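Local coordinates for protein predicted metal-dependent hydrolase of the TIM-barrel fold (Lactobacillus casei, PDB 2QPX) that is a putative metal-dependent hydrolase of unknown substrate that binds two zinc ions in a TIM-barrel amidohydrolase domain, at residues L176-V181 and L206-L211; A252-G257 and S277-L282. All coordinates share one frame; numbering follows the deposited sequence.

From the N terminus, the loop 176-181 follows helix 170-173, and interaction 1 closes when the chain, having run through helix 183-196, comes back along helix 204-221 at residues 206-211. Strand 225-229 comes next, then helix 247-253, at whose C-terminal end interaction 2 opens; it closes at 277-282, where helix 269-278 ends and the chain turns into strand 282-285. The two loops neither nest nor cross but lie in series, with centres about 17 Å apart and nearest atoms about 5 Å apart. Interaction 1 ties the loop between helices 170-173 and 183-196 to helix 204-221, whereas interaction 2 joins two successive turns that lead into adjacent parallel strands.

Interaction 1: residues L176-V181 and L206-L211; sequences LHLEPV and LIDYML
The irregular segment 176-181 passes along one side of helix 204-221 and approaches it most closely at Val181 and Tyr209, whose CA atoms are 5.2 Å apart, with Leu178 set against Asp208 farther along. Asp208 supplies the polar link. With CG anti to its own carbonyl carbon (chi1 -76°), its carboxylate extends from the helix to the loop, where OD2 accepts a nearly straight hydrogen bond from Glu179 N (3.3 Å, N-H...O angle 165°). The donor comes from well above the carboxylate plane, and the bond is long. A salt bridge from Lys204 NZ to the same OD2 is the stronger hold on this acid; because that ammonium also bonds His177 O, one lysine joins the helix start to the inverse gamma turn centred on His177. The lysine and the amide together would be expected to favour the charged carboxylate.

Apolar contacts flank the acid. On one side Leu178 sends CD2 against Leu211 CD1 (3.8 Å), the two side chains crossing at about a right angle, and the same methyl lies 3.5 Å from Asp208 OD1. On the other, Val181 directs its side chain at the helix: CG2 rests 3.7 Å from Asp208 CB, and CB faces Tyr209 CB at 4.1 Å. Val181 O approaches the edge of the Tyr209 ring, near its plane, 3.3 Å from CD2.

That ring continues into a cluster beyond the loop, stacked with His213, edge-to-face with Trp148 and packed on Val183 and Ala186 of helix 183-196. At the opposite end of the contact, Leu178 and Leu211 both meet Phe227 of strand 225-229, which carries the zinc ligand His228, so the loop is fastened to the helix directly preceding that strand.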
ATOM      1  N   LEU A 176      -1.901  15.790   8.313  1.00 16.50           N
ATOM      2  CA  LEU A 176      -1.438  16.486   7.118  1.00 16.54           C
ATOM      3  C   LEU A 176      -2.534  16.975   6.162  1.00 17.30           C
ATOM      4  O   LEU A 176      -2.235  17.401   5.050  1.00 17.93           O
ATOM      5  CB  LEU A 176      -0.419  15.643   6.334  1.00 17.02           C
ATOM      6  CG  LEU A 176       0.918  15.384   7.038  1.00 16.46           C
ATOM      7  CD1 LEU A 176       1.738  14.408   6.183  1.00 18.51           C
ATOM      8  CD2 LEU A 176       1.622  16.724   7.266  1.00 17.90           C
ATOM      9  N   HIS A 177      -3.803  16.947   6.608  1.00 17.35           N
ATOM     10  CA  HIS A 177      -4.889  17.447   5.789  0.50 17.59           C
ATOM     11  C   HIS A 177      -4.968  18.961   5.960  1.00 18.07           C
ATOM     12  O   HIS A 177      -5.879  19.497   6.601  1.00 19.29           O
ATOM     13  CB  HIS A 177      -6.192  16.747   6.176  0.50 17.01           C
ATOM     14  CG  HIS A 177      -7.245  16.811   5.123  0.50 18.28           C
ATOM     15  ND1 HIS A 177      -7.203  17.700   4.067  0.50 18.98           N
ATOM     16  CD2 HIS A 177      -8.417  16.146   5.017  0.50 18.30           C
ATOM     17  CE1 HIS A 177      -8.297  17.554   3.339  0.50 24.70           C
ATOM     18  NE2 HIS A 177      -9.036  16.604   3.884  0.50 22.64           N
ATOM     19  N   LEU A 178      -4.010  19.665   5.375  1.00 17.51           N
ATOM     20  CA  LEU A 178      -3.817  21.074   5.618  1.00 18.27           C
ATOM     21  C   LEU A 178      -4.866  21.880   4.836  1.00 21.13           C
ATOM     22  O   LEU A 178      -5.062  21.663   3.640  1.00 25.82           O
ATOM     23  CB  LEU A 178      -2.427  21.494   5.192  1.00 20.56           C
ATOM     24  CG  LEU A 178      -1.237  20.713   5.737  1.00 18.79           C
ATOM     25  CD1 LEU A 178       0.061  21.220   5.121  1.00 20.90           C
ATOM     26  CD2 LEU A 178      -1.147  20.675   7.283  1.00 22.26           C
ATOM     27  N   GLU A 179      -5.576  22.768   5.530  1.00 19.08           N
ATOM     28  CA  GLU A 179      -6.570  23.601   4.868  1.00 20.26           C
ATOM     29  C   GLU A 179      -6.427  25.011   5.417  1.00 17.45           C
ATOM     30  O   GLU A 179      -6.096  25.194   6.583  1.00 17.69           O
ATOM     31  CB  GLU A 179      -7.982  23.056   5.112  1.00 21.59           C
ATOM     32  CG  GLU A 179      -8.285  21.724   4.406  1.00 26.82           C
ATOM     33  CD  GLU A 179      -9.768  21.265   4.534  1.00 35.05           C
ATOM     34  OE1 GLU A 179     -10.212  20.904   5.646  1.00 43.76           O
ATOM     35  OE2 GLU A 179     -10.487  21.267   3.499  1.00 47.31           O
ATOM     36  N   PRO A 180      -6.740  26.016   4.601  1.00 17.72           N
ATOM     37  CA  PRO A 180      -6.672  27.384   5.084  1.00 15.55           C
ATOM     38  C   PRO A 180      -7.640  27.634   6.236  1.00 16.13           C
ATOM     39  O   PRO A 180      -8.728  27.058   6.313  1.00 18.30           O
ATOM     40  CB  PRO A 180      -7.074  28.238   3.875  1.00 19.49           C
ATOM     41  CG  PRO A 180      -7.087  27.336   2.716  1.00 23.08           C
ATOM     42  CD  PRO A 180      -7.151  25.923   3.191  1.00 20.56           C
ATOM     43  N   VAL A 181      -7.196  28.508   7.118  1.00 15.48           N
ATOM     44  CA  VAL A 181      -7.905  28.880   8.348  1.00 16.14           C
ATOM     45  C   VAL A 181      -7.955  30.392   8.490  1.00 17.20           C
ATOM     46  O   VAL A 181      -6.961  31.113   8.313  1.00 17.41           O
ATOM     47  CB  VAL A 181      -7.143  28.310   9.595  1.00 14.78           C
ATOM     48  CG1 VAL A 181      -7.788  28.758  10.908  1.00 17.23           C
ATOM     49  CG2 VAL A 181      -7.059  26.766   9.498  1.00 16.15           C
ATOM     50  N   LEU A 206      -4.722  26.517  14.566  1.00 14.80           N
ATOM     51  CA  LEU A 206      -3.539  27.368  14.678  1.00 14.50           C
ATOM     52  C   LEU A 206      -2.331  26.839  13.885  1.00 14.69           C
ATOM     53  O   LEU A 206      -1.649  27.625  13.237  1.00 14.89           O
ATOM     54  CB  LEU A 206      -3.191  27.618  16.143  1.00 15.67           C
ATOM     55  CG  LEU A 206      -2.054  28.597  16.397  1.00 14.82           C
ATOM     56  CD1 LEU A 206      -2.320  29.980  15.747  1.00 16.95           C
ATOM     57  CD2 LEU A 206      -1.761  28.710  17.925  1.00 16.11           C
ATOM     58  N   ILE A 207      -2.099  25.537  13.917  1.00 14.60           N
ATOM     59  CA  ILE A 207      -1.002  24.959  13.116  1.00 13.88           C
ATOM     60  C   ILE A 207      -1.234  25.200  11.623  1.00 13.57           C
ATOM     61  O   ILE A 207      -0.317  25.621  10.903  1.00 14.75           O
ATOM     62  CB  ILE A 207      -0.823  23.440  13.411  1.00 14.00           C
ATOM     63  CG1 ILE A 207      -0.178  23.274  14.810  1.00 15.43           C
ATOM     64  CG2 ILE A 207       0.071  22.773  12.370  1.00 14.99           C
ATOM     65  CD1 ILE A 207      -0.137  21.815  15.355  1.00 18.27           C
ATOM     66  N   ASP A 208      -2.448  24.965  11.137  1.00 13.18           N
ATOM     67  CA  ASP A 208      -2.714  25.126   9.707  1.00 13.47           C
ATOM     68  C   ASP A 208      -2.605  26.615   9.338  1.00 14.31           C
ATOM     69  O   ASP A 208      -1.991  26.944   8.292  1.00 14.45           O
ATOM     70  CB  ASP A 208      -4.086  24.562   9.309  1.00 14.79           C
ATOM     71  CG  ASP A 208      -4.130  23.045   9.218  1.00 17.90           C
ATOM     72  OD1 ASP A 208      -3.133  22.385   9.571  1.00 19.01           O
ATOM     73  OD2 ASP A 208      -5.203  22.512   8.765  1.00 18.65           O
ATOM     74  N   TYR A 209      -3.147  27.525  10.165  1.00 13.75           N
ATOM     75  CA  TYR A 209      -2.950  28.970   9.919  1.00 14.31           C
ATOM     76  C   TYR A 209      -1.441  29.289   9.800  1.00 13.29           C
ATOM     77  O   TYR A 209      -0.981  29.997   8.867  1.00 15.46           O
ATOM     78  CB  TYR A 209      -3.577  29.803  11.062  1.00 14.57           C
ATOM     79  CG  TYR A 209      -3.422  31.275  10.897  1.00 16.14           C
ATOM     80  CD1 TYR A 209      -2.297  31.945  11.337  1.00 15.62           C
ATOM     81  CD2 TYR A 209      -4.434  32.024  10.276  1.00 15.01           C
ATOM     82  CE1 TYR A 209      -2.188  33.330  11.181  1.00 18.22           C
ATOM     83  CE2 TYR A 209      -4.328  33.362  10.090  1.00 17.61           C
ATOM     84  CZ  TYR A 209      -3.214  34.024  10.529  1.00 18.30           C
ATOM     85  OH  TYR A 209      -3.097  35.373  10.331  1.00 21.07           O
HETATM   86  N   MSE A 210      -0.668  28.819  10.788  1.00 13.54           N
HETATM   87  CA  MSE A 210       0.755  29.056  10.839  0.50 14.09           C
HETATM   88  C   MSE A 210       1.413  28.592   9.549  1.00 14.11           C
HETATM   89  O   MSE A 210       2.221  29.323   8.941  1.00 15.77           O
HETATM   90  CB  MSE A 210       1.338  28.258  12.000  0.50 14.83           C
HETATM   91  CG  MSE A 210       2.809  28.417  12.186  0.50 13.73           C
HETATM   92 SE   MSE A 210       3.620  27.070  13.359  0.40 16.74          SE
HETATM   93  CE  MSE A 210       3.759  25.537  12.140  0.50 19.14           C
ATOM     94  N   LEU A 211       1.083  27.366   9.120  1.00 13.27           N
ATOM     95  CA  LEU A 211       1.764  26.823   7.933  1.00 13.73           C
ATOM     96  C   LEU A 211       1.447  27.612   6.655  1.00 14.30           C
ATOM     97  O   LEU A 211       2.330  27.844   5.811  1.00 14.92           O
ATOM     98  CB  LEU A 211       1.418  25.348   7.771  1.00 13.59           C
ATOM     99  CG  LEU A 211       2.058  24.434   8.828  1.00 12.96           C
ATOM    100  CD1 LEU A 211       1.385  23.049   8.792  1.00 17.09           C
ATOM    101  CD2 LEU A 211       3.592  24.404   8.630  1.00 16.06           C
TER

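Interaction 2: residues A252-G257 and S277-L282; sequences AFTKKG and SVFPNL
The Phe279 ring turns an edge to Thr254, whose OG1 lies near the ring plane, 3.5 Å from CD1. The second flat group, the Asn281 carboxamide, points at the Thr254 backbone: ND2 donates to Thr254 O at 2.9 Å, with an N-H...O angle of 151°. Thr254 O lies in the Asn281 amide plane and ND2 lies in the carbonyl plane, the usual in-plane arrangement for such a bond. Asn281 ND2 also comes within 3.8 Å of Gly257 CA.

The Thr254 side chain packs against Phe279 and Pro280, crossing each at about a right angle, while its backbone O is met by Asn281. Its OG1 sits between the backbone N and the carbonyl carbon (chi1 59°), where it bonds Leu250 O one helical turn earlier; CB and CG2 face the carbonyl Pro280 O, CB at 3.2 Å, and OG1 is 3.7 Å from Pro280 CD.

Phe279 packs further onto Arg247, Leu250 and Lys251 of helix 247-253. A second copy of the protein covers part of the other segment, with its Ala234 against Phe279 and its Pro46 against Pro280.

The helix ends in a Schellman motif with Gly257, at positive phi, as its C-prime residue. Gly257 N bonds Thr254 O, which therefore accepts from both the motif and Asn281. Beyond Gly257 the chain enters strand 260-264, and beyond Asn281 it enters the parallel strand 282-285. The side-chain bond thus joins two neighbouring helix-to-strand turns of the α/β repeat that builds a TIM barrel, away from the zinc site.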
ATOM      1  N   ALA A 252      -1.113  25.379  -3.448  1.00 18.23           N
ATOM      2  CA  ALA A 252      -1.044  26.780  -3.067  1.00 18.11           C
ATOM      3  C   ALA A 252       0.353  27.381  -3.153  1.00 19.48           C
ATOM      4  O   ALA A 252       0.510  28.558  -3.486  1.00 24.43           O
ATOM      5  CB  ALA A 252      -1.626  27.006  -1.660  1.00 20.57           C
ATOM      6  N   PHE A 253       1.379  26.603  -2.824  1.00 17.76           N
ATOM      7  CA  PHE A 253       2.696  27.172  -2.627  1.00 18.07           C
ATOM      8  C   PHE A 253       3.846  26.670  -3.514  1.00 18.02           C
ATOM      9  O   PHE A 253       4.798  27.409  -3.717  1.00 19.09           O
ATOM     10  CB  PHE A 253       3.102  27.064  -1.159  1.00 17.33           C
ATOM     11  CG  PHE A 253       2.213  27.840  -0.257  1.00 17.18           C
ATOM     12  CD1 PHE A 253       2.165  29.219  -0.372  1.00 17.53           C
ATOM     13  CD2 PHE A 253       1.375  27.222   0.634  1.00 16.32           C
ATOM     14  CE1 PHE A 253       1.309  29.971   0.411  1.00 18.52           C
ATOM     15  CE2 PHE A 253       0.518  27.970   1.430  1.00 18.04           C
ATOM     16  CZ  PHE A 253       0.492  29.347   1.316  1.00 18.07           C
ATOM     17  N   THR A 254       3.811  25.424  -3.970  1.00 18.29           N
ATOM     18  CA  THR A 254       4.941  24.943  -4.764  1.00 17.76           C
ATOM     19  C   THR A 254       5.166  25.780  -6.031  1.00 19.48           C
ATOM     20  O   THR A 254       6.303  25.996  -6.439  1.00 21.08           O
ATOM     21  CB  THR A 254       4.900  23.461  -5.098  1.00 19.25           C
ATOM     22  OG1 THR A 254       3.716  23.140  -5.828  1.00 20.38           O
ATOM     23  CG2 THR A 254       5.019  22.595  -3.812  1.00 18.25           C
ATOM     24  N   LYS A 255       4.083  26.220  -6.649  1.00 22.68           N
ATOM     25  CA  LYS A 255       4.182  27.022  -7.883  1.00 24.85           C
ATOM     26  C   LYS A 255       4.698  28.429  -7.585  1.00 24.21           C
ATOM     27  O   LYS A 255       5.166  29.152  -8.477  1.00 28.51           O
ATOM     28  CB  LYS A 255       2.795  27.144  -8.509  1.00 30.27           C
ATOM     29  CG  LYS A 255       1.769  27.794  -7.547  1.00 39.95           C
ATOM     30  CD  LYS A 255       1.056  29.014  -8.152  1.00 44.08           C
ATOM     31  CE  LYS A 255       0.125  29.637  -7.168  1.00 42.93           C
ATOM     32  NZ  LYS A 255      -1.085  28.786  -6.932  1.00 50.59           N
ATOM     33  N   LYS A 256       4.563  28.859  -6.336  1.00 23.08           N
ATOM     34  CA  LYS A 256       5.103  30.119  -5.857  1.00 22.65           C
ATOM     35  C   LYS A 256       6.561  30.029  -5.437  1.00 21.13           C
ATOM     36  O   LYS A 256       7.147  31.013  -5.043  1.00 22.69           O
ATOM     37  CB  LYS A 256       4.278  30.648  -4.681  1.00 24.28           C
ATOM     38  CG  LYS A 256       2.856  30.957  -5.079  1.00 28.10           C
ATOM     39  CD  LYS A 256       2.136  31.737  -3.998  1.00 31.30           C
ATOM     40  CE  LYS A 256       0.894  32.436  -4.522  1.00 42.38           C
ATOM     41  NZ  LYS A 256       0.004  32.770  -3.368  1.00 49.59           N
ATOM     42  N   GLY A 257       7.130  28.827  -5.461  1.00 19.17           N
ATOM     43  CA  GLY A 257       8.527  28.676  -5.195  1.00 18.67           C
ATOM     44  C   GLY A 257       8.871  28.008  -3.880  1.00 18.82           C
ATOM     45  O   GLY A 257      10.042  27.888  -3.572  1.00 20.52           O
ATOM     46  N   SER A 277       6.509  13.625  -8.875  1.00 15.04           N
ATOM     47  CA  SER A 277       6.378  13.553 -10.321  1.00 16.03           C
ATOM     48  C   SER A 277       5.426  14.572 -10.924  1.00 16.64           C
ATOM     49  O   SER A 277       5.481  14.792 -12.132  1.00 17.54           O
ATOM     50  CB  SER A 277       5.981  12.133 -10.768  1.00 17.69           C
ATOM     51  OG  SER A 277       4.575  11.860 -10.682  1.00 18.87           O
ATOM     52  N   VAL A 278       4.560  15.183 -10.108  1.00 15.68           N
ATOM     53  CA  VAL A 278       3.545  16.126 -10.632  1.00 15.70           C
ATOM     54  C   VAL A 278       3.578  17.518 -10.003  1.00 17.25           C
ATOM     55  O   VAL A 278       2.928  18.410 -10.515  1.00 18.81           O
ATOM     56  CB  VAL A 278       2.122  15.518 -10.615  1.00 16.41           C
ATOM     57  CG1 VAL A 278       2.003  14.268 -11.523  1.00 17.32           C
ATOM     58  CG2 VAL A 278       1.677  15.183  -9.173  1.00 17.92           C
ATOM     59  N   PHE A 279       4.311  17.729  -8.909  1.00 15.31           N
ATOM     60  CA  PHE A 279       4.492  19.058  -8.340  1.00 15.24           C
ATOM     61  C   PHE A 279       5.912  19.559  -8.500  1.00 17.04           C
ATOM     62  O   PHE A 279       6.842  18.803  -8.273  1.00 16.59           O
ATOM     63  CB  PHE A 279       4.124  19.088  -6.823  1.00 16.75           C
ATOM     64  CG  PHE A 279       2.643  19.048  -6.573  1.00 15.20           C
ATOM     65  CD1 PHE A 279       1.900  20.218  -6.621  1.00 18.11           C
ATOM     66  CD2 PHE A 279       1.990  17.855  -6.355  1.00 19.19           C
ATOM     67  CE1 PHE A 279       0.514  20.186  -6.455  1.00 18.91           C
ATOM     68  CE2 PHE A 279       0.621  17.820  -6.153  1.00 20.40           C
ATOM     69  CZ  PHE A 279      -0.110  18.985  -6.208  1.00 20.19           C
ATOM     70  N   PRO A 280       6.075  20.838  -8.784  1.00 15.63           N
ATOM     71  CA  PRO A 280       7.413  21.431  -8.764  1.00 16.73           C
ATOM     72  C   PRO A 280       7.895  21.509  -7.343  1.00 16.05           C
ATOM     73  O   PRO A 280       7.081  21.525  -6.434  1.00 16.76           O
ATOM     74  CB  PRO A 280       7.198  22.837  -9.318  1.00 18.14           C
ATOM     75  CG  PRO A 280       5.790  23.143  -9.015  1.00 21.08           C
ATOM     76  CD  PRO A 280       5.027  21.852  -9.059  1.00 18.38           C
ATOM     77  N   ASN A 281       9.200  21.525  -7.158  1.00 16.56           N
ATOM     78  CA  ASN A 281       9.816  21.916  -5.884  1.00 16.30           C
ATOM     79  C   ASN A 281       9.453  20.960  -4.742  1.00 14.07           C
ATOM     80  O   ASN A 281       9.417  21.358  -3.584  1.00 17.99           O
ATOM     81  CB  ASN A 281       9.425  23.360  -5.523  1.00 16.92           C
ATOM     82  CG  ASN A 281       9.909  24.360  -6.520  1.00 17.60           C
ATOM     83  OD1 ASN A 281      11.060  24.304  -6.952  1.00 20.64           O
ATOM     84  ND2 ASN A 281       9.042  25.290  -6.890  1.00 19.55           N
ATOM     85  N   LEU A 282       9.169  19.702  -5.080  1.00 15.10           N
ATOM     86  CA  LEU A 282       8.718  18.727  -4.074  0.50 14.33           C
ATOM     87  C   LEU A 282       9.695  17.562  -4.037  1.00 14.37           C
ATOM     88  O   LEU A 282       9.872  16.839  -5.018  1.00 15.25           O
ATOM     89  CB  LEU A 282       7.299  18.214  -4.350  0.50 14.02           C
ATOM     90  CG  LEU A 282       6.646  17.383  -3.221  0.50 16.23           C
ATOM     91  CD1 LEU A 282       7.115  15.908  -3.183  0.50 12.34           C
ATOM     92  CD2 LEU A 282       6.854  18.049  -1.849  0.50 16.23           C
TER